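Lipase aflb (Neosartorya fumigata, PDB 6IDY) probably hydrolyses ester bonds of lipids as an alpha/beta-hydrolase-type lipase, and carries a bound calcium ion. Local coordinates at residues 171-174 with 175-179; 179-182 with 183-186; 202-205 with 206-209; 389-392 with 393-397. All blocks are in the same frame, centred on the assembly; numbering follows the deposited sequence.

Contact 1 (171-174 with 175-179); sequences TPAG and TTYYF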
loop_
_atom_site.group_PDB
_atom_site.type_symbol
_atom_site.label_atom_id
_atom_site.label_comp_id
_atom_site.label_asym_id
_atom_site.label_seq_id
_atom_site.Cartn_x
_atom_site.Cartn_y
_atom_site.Cartn_z
ATOM N N THR A 171 -4.917 -5.951 -0.742
ATOM C CA THR A 171 -3.837 -6.498 -1.560
ATOM C C THR A 171 -2.682 -7.004 -0.698
ATOM O O THR A 171 -2.132 -6.225 0.082
ATOM C CB THR A 171 -3.402 -5.486 -2.647
ATOM O OG1 THR A 171 -4.506 -4.649 -3.015
ATOM C CG2 THR A 171 -2.864 -6.173 -3.898
ATOM N N PRO A 172 -2.328 -8.309 -0.798
ATOM C CA PRO A 172 -1.209 -8.836 0.011
ATOM C C PRO A 172 0.114 -8.171 -0.351
ATOM O O PRO A 172 0.331 -7.839 -1.513
ATOM C CB PRO A 172 -1.182 -10.335 -0.326
ATOM C CG PRO A 172 -2.477 -10.624 -0.983
ATOM C CD PRO A 172 -2.892 -9.362 -1.665
ATOM N N ALA A 173 0.991 -7.998 0.642
ATOM C CA ALA A 173 2.306 -7.376 0.497
ATOM C C ALA A 173 3.196 -8.061 -0.516
ATOM O O ALA A 173 3.772 -7.385 -1.369
ATOM C CB ALA A 173 3.006 -7.322 1.844
ATOM N N GLY A 174 3.299 -9.387 -0.409
ATOM C CA GLY A 174 4.141 -10.215 -1.259
ATOM C C GLY A 174 3.965 -9.950 -2.733
ATOM O O GLY A 174 4.936 -9.613 -3.415
ATOM N N THR A 175 2.717 -10.057 -3.224
ATOM C CA THR A 175 2.409 -9.805 -4.630
ATOM C C THR A 175 2.576 -8.323 -4.972
ATOM O O THR A 175 3.186 -8.022 -6.000
ATOM C CB THR A 175 1.045 -10.388 -5.036
ATOM O OG1 THR A 175 1.091 -11.802 -4.846
ATOM C CG2 THR A 175 0.720 -10.121 -6.495
ATOM N N THR A 176 2.057 -7.415 -4.115
ATOM C CA THR A 176 2.148 -5.960 -4.282
ATOM C C THR A 176 3.567 -5.485 -4.586
ATOM O O THR A 176 3.794 -4.807 -5.594
ATOM C CB THR A 176 1.612 -5.242 -3.037
ATOM O OG1 THR A 176 0.234 -5.552 -2.907
ATOM C CG2 THR A 176 1.820 -3.706 -3.073
ATOM N N TYR A 177 4.508 -5.860 -3.723
ATOM C CA TYR A 177 5.885 -5.399 -3.813
ATOM C C TYR A 177 6.771 -6.201 -4.756
ATOM O O TYR A 177 7.832 -5.713 -5.125
ATOM C CB TYR A 177 6.477 -5.307 -2.413
ATOM C CG TYR A 177 5.855 -4.157 -1.652
ATOM C CD1 TYR A 177 6.080 -2.837 -2.036
ATOM C CD2 TYR A 177 4.993 -4.388 -0.583
ATOM C CE1 TYR A 177 5.483 -1.774 -1.364
ATOM C CE2 TYR A 177 4.399 -3.328 0.108
ATOM C CZ TYR A 177 4.662 -2.023 -0.279
ATOM O OH TYR A 177 4.129 -0.966 0.408
ATOM N N TYR A 178 6.314 -7.376 -5.207
ATOM C CA TYR A 178 7.033 -8.209 -6.171
ATOM C C TYR A 178 7.315 -7.390 -7.449
ATOM O O TYR A 178 8.411 -7.473 -8.002
ATOM C CB TYR A 178 6.195 -9.469 -6.491
ATOM C CG TYR A 178 6.796 -10.392 -7.528
ATOM C CD1 TYR A 178 7.651 -11.425 -7.160
ATOM C CD2 TYR A 178 6.466 -10.266 -8.876
ATOM C CE1 TYR A 178 8.195 -12.289 -8.111
ATOM C CE2 TYR A 178 7.004 -11.122 -9.837
ATOM C CZ TYR A 178 7.875 -12.128 -9.450
ATOM O OH TYR A 178 8.398 -12.980 -10.392
ATOM N N PHE A 179 6.334 -6.569 -7.875
ATOM C CA PHE A 179 6.398 -5.744 -9.077
ATOM C C PHE A 179 6.908 -4.309 -8.859
ATOM O O PHE A 179 6.807 -3.485 -9.775
ATOM C CB PHE A 179 5.023 -5.728 -9.761
ATOM C CG PHE A 179 4.549 -7.068 -10.270
ATOM C CD1 PHE A 179 5.137 -7.654 -11.387
ATOM C CD2 PHE A 179 3.482 -7.721 -9.665
ATOM C CE1 PHE A 179 4.687 -8.883 -11.872
ATOM C CE2 PHE A 179 3.018 -8.942 -10.162
ATOM C CZ PHE A 179 3.619 -9.510 -11.267
HETATM O O HOH W 1 -0.737 -4.084 -0.883
#

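Contact 2 (179-182 with 183-186); sequences FNFG and KLGS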
loop_
_atom_site.group_PDB
_atom_site.type_symbol
_atom_site.label_atom_id
_atom_site.label_comp_id
_atom_site.label_asym_id
_atom_site.label_seq_id
_atom_site.Cartn_x
_atom_site.Cartn_y
_atom_site.Cartn_z
ATOM N N PHE A 179 6.334 -6.569 -7.875
ATOM C CA PHE A 179 6.398 -5.744 -9.077
ATOM C C PHE A 179 6.908 -4.309 -8.859
ATOM O O PHE A 179 6.807 -3.485 -9.775
ATOM C CB PHE A 179 5.023 -5.728 -9.761
ATOM C CG PHE A 179 4.549 -7.068 -10.270
ATOM C CD1 PHE A 179 5.137 -7.654 -11.387
ATOM C CD2 PHE A 179 3.482 -7.721 -9.665
ATOM C CE1 PHE A 179 4.687 -8.883 -11.872
ATOM C CE2 PHE A 179 3.018 -8.942 -10.162
ATOM C CZ PHE A 179 3.619 -9.510 -11.267
ATOM N N ASN A 180 7.462 -3.995 -7.673
ATOM C CA ASN A 180 7.970 -2.646 -7.448
ATOM C C ASN A 180 9.007 -2.576 -6.321
ATOM O O ASN A 180 10.118 -3.061 -6.510
ATOM C CB ASN A 180 6.833 -1.612 -7.263
ATOM C CG ASN A 180 5.694 -2.096 -6.415
ATOM O OD1 ASN A 180 5.764 -2.066 -5.191
ATOM N ND2 ASN A 180 4.623 -2.540 -7.047
ATOM N N PHE A 181 8.662 -1.968 -5.170
ATOM C CA PHE A 181 9.583 -1.707 -4.059
ATOM C C PHE A 181 10.172 -2.953 -3.375
ATOM O O PHE A 181 11.074 -2.806 -2.550
ATOM C CB PHE A 181 8.964 -0.746 -3.035
ATOM C CG PHE A 181 9.003 0.694 -3.506
ATOM C CD1 PHE A 181 10.210 1.380 -3.602
ATOM C CD2 PHE A 181 7.832 1.363 -3.851
ATOM C CE1 PHE A 181 10.246 2.708 -4.035
ATOM C CE2 PHE A 181 7.867 2.696 -4.277
ATOM C CZ PHE A 181 9.072 3.362 -4.361
ATOM N N GLY A 182 9.763 -4.155 -3.789
ATOM C CA GLY A 182 10.404 -5.380 -3.320
ATOM C C GLY A 182 11.834 -5.404 -3.847
ATOM O O GLY A 182 12.692 -6.105 -3.304
ATOM N N LYS A 183 12.099 -4.573 -4.898
ATOM C CA LYS A 183 13.391 -4.377 -5.571
ATOM C C LYS A 183 14.141 -3.110 -5.086
ATOM O O LYS A 183 15.109 -2.699 -5.733
ATOM C CB LYS A 183 13.195 -4.300 -7.097
ATOM C CG LYS A 183 12.717 -5.589 -7.757
ATOM C CD LYS A 183 12.494 -5.362 -9.244
ATOM C CE LYS A 183 11.994 -6.582 -9.970
ATOM N NZ LYS A 183 10.521 -6.731 -9.844
ATOM N N LEU A 184 13.718 -2.503 -3.952
ATOM C CA LEU A 184 14.348 -1.293 -3.388
ATOM C C LEU A 184 15.851 -1.476 -3.076
ATOM O O LEU A 184 16.627 -0.528 -3.228
ATOM C CB LEU A 184 13.570 -0.801 -2.147
ATOM C CG LEU A 184 14.078 0.460 -1.407
ATOM C CD1 LEU A 184 13.997 1.712 -2.288
ATOM C CD2 LEU A 184 13.326 0.654 -0.100
ATOM N N GLY A 185 16.242 -2.698 -2.710
ATOM C CA GLY A 185 17.630 -3.070 -2.439
ATOM C C GLY A 185 18.553 -2.885 -3.631
ATOM O O GLY A 185 19.769 -2.785 -3.456
ATOM N N SER A 186 17.981 -2.824 -4.857
ATOM C CA SER A 186 18.731 -2.596 -6.095
ATOM C C SER A 186 19.009 -1.092 -6.299
ATOM O O SER A 186 19.817 -0.736 -7.155
ATOM C CB SER A 186 17.954 -3.130 -7.295
ATOM O OG SER A 186 17.636 -4.504 -7.150
HETATM O O HOH W 2 15.259 -5.395 -2.706
#

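Contact 3 (202-205 with 206-209); sequences LNDV and QINS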
loop_
_atom_site.group_PDB
_atom_site.type_symbol
_atom_site.label_atom_id
_atom_site.label_comp_id
_atom_site.label_asym_id
_atom_site.label_seq_id
_atom_site.Cartn_x
_atom_site.Cartn_y
_atom_site.Cartn_z
ATOM N N LEU A 202 -8.225 -5.871 5.162
ATOM C CA LEU A 202 -9.661 -5.561 5.066
ATOM C C LEU A 202 -10.354 -5.531 6.424
ATOM O O LEU A 202 -11.419 -4.930 6.540
ATOM C CB LEU A 202 -10.400 -6.467 4.078
ATOM C CG LEU A 202 -10.073 -6.241 2.597
ATOM C CD1 LEU A 202 -10.622 -7.352 1.761
ATOM C CD2 LEU A 202 -10.596 -4.884 2.101
ATOM N N ASN A 203 -9.722 -6.106 7.465
ATOM C CA ASN A 203 -10.242 -6.026 8.829
ATOM C C ASN A 203 -9.927 -4.631 9.385
ATOM O O ASN A 203 -9.255 -3.825 8.729
ATOM C CB ASN A 203 -9.579 -7.071 9.751
ATOM C CG ASN A 203 -9.948 -8.513 9.545
ATOM O OD1 ASN A 203 -10.868 -8.871 8.805
ATOM N ND2 ASN A 203 -9.229 -9.380 10.230
ATOM N N ASP A 204 -10.405 -4.371 10.602
ATOM C CA ASP A 204 -10.218 -3.159 11.384
ATOM C C ASP A 204 -8.760 -2.647 11.284
ATOM O O ASP A 204 -7.821 -3.381 11.604
ATOM C CB ASP A 204 -10.596 -3.482 12.843
ATOM C CG ASP A 204 -10.601 -2.336 13.831
ATOM O OD1 ASP A 204 -10.171 -1.221 13.459
ATOM O OD2 ASP A 204 -11.033 -2.555 14.976
ATOM N N VAL A 205 -8.585 -1.398 10.797
ATOM C CA VAL A 205 -7.278 -0.729 10.643
ATOM C C VAL A 205 -6.515 -0.708 11.987
ATOM O O VAL A 205 -5.294 -0.859 11.990
ATOM C CB VAL A 205 -7.397 0.692 10.005
ATOM C CG1 VAL A 205 -6.028 1.362 9.862
ATOM C CG2 VAL A 205 -8.086 0.633 8.643
ATOM N N GLN A 206 -7.245 -0.590 13.118
ATOM C CA GLN A 206 -6.679 -0.608 14.478
ATOM C C GLN A 206 -5.970 -1.940 14.768
ATOM O O GLN A 206 -4.944 -1.944 15.443
ATOM C CB GLN A 206 -7.760 -0.324 15.538
ATOM C CG GLN A 206 -8.478 1.012 15.329
ATOM C CD GLN A 206 -9.677 1.188 16.223
ATOM O OE1 GLN A 206 -9.675 2.014 17.138
ATOM N NE2 GLN A 206 -10.737 0.430 15.969
ATOM N N ILE A 207 -6.517 -3.060 14.249
ATOM C CA ILE A 207 -5.937 -4.400 14.380
ATOM C C ILE A 207 -4.767 -4.510 13.403
ATOM O O ILE A 207 -3.707 -5.003 13.781
ATOM C CB ILE A 207 -6.987 -5.538 14.136
ATOM C CG1 ILE A 207 -8.218 -5.453 15.095
ATOM C CG2 ILE A 207 -6.336 -6.944 14.168
ATOM C CD1 ILE A 207 -7.951 -5.482 16.615
ATOM N N ASN A 208 -4.963 -4.054 12.144
ATOM C CA ASN A 208 -3.922 -4.083 11.104
ATOM C C ASN A 208 -2.645 -3.400 11.570
ATOM O O ASN A 208 -1.557 -3.909 11.317
ATOM C CB ASN A 208 -4.428 -3.448 9.794
ATOM C CG ASN A 208 -5.625 -4.149 9.197
ATOM O OD1 ASN A 208 -5.919 -5.303 9.512
ATOM N ND2 ASN A 208 -6.345 -3.460 8.320
ATOM N N SER A 209 -2.796 -2.261 12.277
ATOM C CA SER A 209 -1.712 -1.445 12.825
ATOM C C SER A 209 -0.815 -2.197 13.811
ATOM O O SER A 209 0.373 -1.890 13.891
ATOM C CB SER A 209 -2.283 -0.201 13.492
ATOM O OG SER A 209 -3.050 0.530 12.551
HETATM O O HOH W 3 -7.072 -7.008 7.755
#

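Contact 4 (389-392 with 393-397); sequences LDLD and VVCGR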
loop_
_atom_site.group_PDB
_atom_site.type_symbol
_atom_site.label_atom_id
_atom_site.label_comp_id
_atom_site.label_asym_id
_atom_site.label_seq_id
_atom_site.Cartn_x
_atom_site.Cartn_y
_atom_site.Cartn_z
ATOM N N LEU A 389 17.662 16.327 -5.770
ATOM C CA LEU A 389 17.578 15.477 -6.956
ATOM C C LEU A 389 17.812 16.245 -8.247
ATOM O O LEU A 389 17.508 17.436 -8.326
ATOM C CB LEU A 389 16.200 14.776 -7.027
ATOM C CG LEU A 389 15.767 13.889 -5.851
ATOM C CD1 LEU A 389 14.329 13.428 -6.033
ATOM C CD2 LEU A 389 16.682 12.680 -5.691
ATOM N N ASP A 390 18.305 15.540 -9.277
ATOM C CA ASP A 390 18.458 16.102 -10.613
ATOM C C ASP A 390 17.073 15.889 -11.237
ATOM O O ASP A 390 16.809 14.830 -11.813
ATOM C CB ASP A 390 19.559 15.351 -11.393
ATOM C CG ASP A 390 19.901 15.911 -12.767
ATOM O OD1 ASP A 390 19.126 16.750 -13.287
ATOM O OD2 ASP A 390 20.944 15.510 -13.326
ATOM N N LEU A 391 16.165 16.868 -11.041
ATOM C CA LEU A 391 14.774 16.780 -11.498
ATOM C C LEU A 391 14.614 16.708 -13.015
ATOM O O LEU A 391 13.660 16.082 -13.459
ATOM C CB LEU A 391 13.877 17.877 -10.899
ATOM C CG LEU A 391 13.648 17.821 -9.376
ATOM C CD1 LEU A 391 12.785 18.971 -8.919
ATOM C CD2 LEU A 391 13.010 16.501 -8.940
ATOM N N ASP A 392 15.544 17.264 -13.811
ATOM C CA ASP A 392 15.459 17.152 -15.279
ATOM C C ASP A 392 15.547 15.679 -15.714
ATOM O O ASP A 392 14.764 15.240 -16.559
ATOM C CB ASP A 392 16.551 17.990 -15.973
ATOM C CG ASP A 392 16.426 19.492 -15.767
ATOM O OD1 ASP A 392 15.290 20.017 -15.867
ATOM O OD2 ASP A 392 17.466 20.146 -15.525
ATOM N N VAL A 393 16.464 14.913 -15.092
ATOM C CA VAL A 393 16.665 13.490 -15.363
ATOM C C VAL A 393 15.502 12.676 -14.756
ATOM O O VAL A 393 14.868 11.899 -15.468
ATOM C CB VAL A 393 18.061 13.003 -14.872
ATOM C CG1 VAL A 393 18.213 11.489 -15.011
ATOM C CG2 VAL A 393 19.190 13.722 -15.610
ATOM N N VAL A 394 15.217 12.874 -13.453
ATOM C CA VAL A 394 14.170 12.151 -12.724
ATOM C C VAL A 394 12.770 12.366 -13.350
ATOM O O VAL A 394 12.085 11.379 -13.639
ATOM C CB VAL A 394 14.218 12.466 -11.204
ATOM C CG1 VAL A 394 13.009 11.893 -10.473
ATOM C CG2 VAL A 394 15.517 11.953 -10.578
ATOM N N CYS A 395 12.369 13.636 -13.590
ATOM C CA CYS A 395 11.059 13.961 -14.171
ATOM C C CYS A 395 10.923 13.525 -15.636
ATOM O O CYS A 395 9.805 13.301 -16.089
ATOM C CB CYS A 395 10.698 15.433 -13.981
ATOM S SG CYS A 395 10.602 15.962 -12.246
ATOM N N GLY A 396 12.050 13.372 -16.331
ATOM C CA GLY A 396 12.108 12.929 -17.723
ATOM C C GLY A 396 11.813 11.451 -17.912
ATOM O O GLY A 396 11.512 11.012 -19.022
ATOM N N ARG A 397 11.904 10.671 -16.827
ATOM C CA ARG A 397 11.644 9.234 -16.826
ATOM C C ARG A 397 10.146 8.939 -16.650
ATOM O O ARG A 397 9.397 9.784 -16.159
ATOM C CB ARG A 397 12.418 8.555 -15.680
ATOM C CG ARG A 397 13.941 8.534 -15.789
ATOM C CD ARG A 397 14.510 8.102 -14.448
ATOM N NE ARG A 397 15.966 7.950 -14.455
ATOM C CZ ARG A 397 16.730 8.037 -13.370
ATOM N NH1 ARG A 397 16.191 8.306 -12.188
ATOM N NH2 ARG A 397 18.043 7.869 -13.461
#

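Contact 1 (171-174 with 175-179)
Thr-176 turns its hydroxyl back on Pro-172, the N-cap residue of helix 173-178, so that the proline carbonyl is gripped twice by one residue. Thr-176 N meets Pro-172 O at 3.2 Å within the carbonyl plane, whereas Thr-176 OG1 donates to the same oxygen at 2.7 Å from 43° above that plane. The double grip depends on the threonine rotamer: OG1 lies beside its own backbone N (chi1 -64°) and thus faces back along the helix. Thr-171 crosses Thr-176 at about a right angle, its CG2 methyl resting 3.3 Å from Thr-176 OG1. A water donates to Thr-176 OG1 and to Thr-171 O, 2.7 Å from each, tying the loop before the helix to its first turn. One residue on, Tyr-177 N bonds to Ala-173 O at 2.9 Å, and the tyrosine ring comes obliquely to the same carbonyl, with Tyr-177 CD2 3.3 Å from Ala-173 O. A face of that ring takes the CG2 methyl of Thr-176, 4.0 Å above its centre. Farther along, Tyr-178 and Phe-179 meet edge against face: Tyr-178 CD2 stands 3.6 Å above the middle of the Phe-179 ring. The helix is the crossover of the beta-alpha-beta unit formed with strands 161-166 and 190-195. Tyr-177 OH bonds to Val-166 O at the end of the first strand, Trp-232 of strand 227-232 packs on Thr-171, Thr-176 and Tyr-177, and helices 96-103 and 414-424 both touch Thr-175.

Contact 2 (179-182 with 183-186)
Phe-181 and Leu-184 make the tight half of this turn, joined both through backbone and through side chains. Leu-184 N donates to Phe-181 O at 3.0 Å, arriving well above the carbonyl plane (68° out of it), consistent with the close winding of a 3-10 turn. The two side chains cross at a slant: with Leu-184 CG opposite its backbone N (chi1 180°), its CD1 methyl comes to the rim of the phenylalanine ring, 4.0 Å from Phe-181 CD1 and near the ring plane. Trp-371 stacks on Phe-181, and Leu-378 of helix 368-379 touches Leu-184, so this side is buried. One step earlier Lys-183 N bonds to Asn-180 O, also at 3.0 Å, and Asn-180 OD1 takes a weak bond from Phe-181 N, while its ND2 bonds to Thr-411 OG1. These turns belong to the connection that leaves helix 173-178 and leads to strand 190-195 in the beta-alpha-beta crossover of an alpha/beta-hydrolase-like sheet. The lysine marks the passage to the looser side. Lys-183 CB lies 3.4 Å from Asn-180 O, and the chain then runs extended as far as CE, where a bend (chi4 83°) brings NZ to Tyr-178 O and into a salt bridge with Asp-407. Farther along, at the exposed Gly-185, a water spans the backbone, donating to Gly-182 O at 2.7 Å and accepting from Gly-185 N at 2.9 Å, while Ser-186 N returns to Lys-183 O within its own segment.

Contact 3 (202-205 with 206-209)
Gln-206 meets the carboxylate of Asp-204, the N-cap residue of helix 205-223, with both its backbone and its side chain. Gln-206 N gives the capping bond to Asp-204 OD1 at 3.0 Å, from above the carboxylate plane. Its amide then closes on the same group from the syn side: Gln-206 NE2 lies 3.1 Å from OD1 and 3.2 Å from OD2 of Asp-204, the two planes being 46° apart. Gln-206 OE1 is bound by Ala-436 N. Asp-204 OD1 also accepts from Gln-287, so several donors hold the carboxylate at a helix start that would probably favour its negative charge. Ile-207 follows with a weak backbone bond to Asp-204 O, and its CG1 lies 3.8 Å from Asp-204 CB, alongside the aspartate stem. Asn-208 N makes the straighter bond to that carbonyl. The side chain of Asn-208 bends back beside its backbone N (chi1 -61°), which lets Asn-208 ND2 give a weak hydrogen bond to Asn-203 O; its stronger partner is Gln-234 OE1. Last, Ser-209 holds Val-205 O from opposite faces of the carbonyl plane, through OG at 2.7 Å and through N at 2.9 Å. Helix 235-245 covers Gln-206 and Ser-209 with Trp-241 and reaches Val-205 and Asn-208 with Asp-238, while helices 283-287 and 293-299 pack against Val-205.

Contact 4 (389-392 with 393-397)
Asp-390 O receives Val-394 N at 3.0 Å, almost straight (N-H...O 175°), and this bond opens helix 391-396, a short helix held by a disulfide to another part of the chain. Asp-390 itself is the N-cap residue and the centre of an inverse gamma turn, so the chain folds sharply just before it begins to wind. The next bond, from Cys-395 N to Leu-391 O, is shorter at 2.8 Å; the one after it, Gly-396 N to Asp-392 O, is weak. Side chains follow the same i to i+3 and i+4 spacing. The carboxylate of Asp-390, its CG placed opposite the backbone N (chi1 -175°), lies obliquely across Val-393, where OD2 touches the CG2 methyl at 3.4 Å. Asp-390 OD1 stays 3.7 Å from Val-393 N, so the carboxylate meets the valine by van der Waals touch and not by a capping bond. Val-394 brings its own CG2 close to the N-cap carbonyl, 3.4 Å from Asp-390 O, while Ala-372 of helix 368-379 touches this valine and Leu-369 touches Leu-391. Cys-395 turns its sulfur back along the helix, beside its backbone N (chi1 -60°): Cys-395 SG sits 4.0 Å from Leu-391 CB. Its disulfide goes to Cys-350, and Cys-395 also shares backbone hydrogen bonds with Ala-355; this sulfur-bearing residue is buried, whereas Asp-390, Asp-392 and Val-393 are exposed. The extended side chain of Arg-397 runs beside Val-393, whose CG1 lies 3.8 Å above one face of the guanidinium group, offset toward the rim.

Overall arrangement
Contacts 1 and 2 form one continuous run: they share Phe-179, their centres are about 11 Å apart, and Tyr-177 O with Gly-182 N, at 2.8 Å, probably makes a further hydrogen bond between them. Contact 3 begins after strand 190-195, with its nearest atoms about 6 Å from contact 1; contacts 2 and 3 lie on opposite sides of the chain centre, their centres about 25 Å apart. Contact 4 is the outlying one, its centre about 24 Å from that of the chain and about 37 Å from that of contact 3, yet helix 368-379 packs against both it and contact 2. That helix includes Ala-377 of the calcium site, and the ion lies about 11 Å from the Leu-184 side chain.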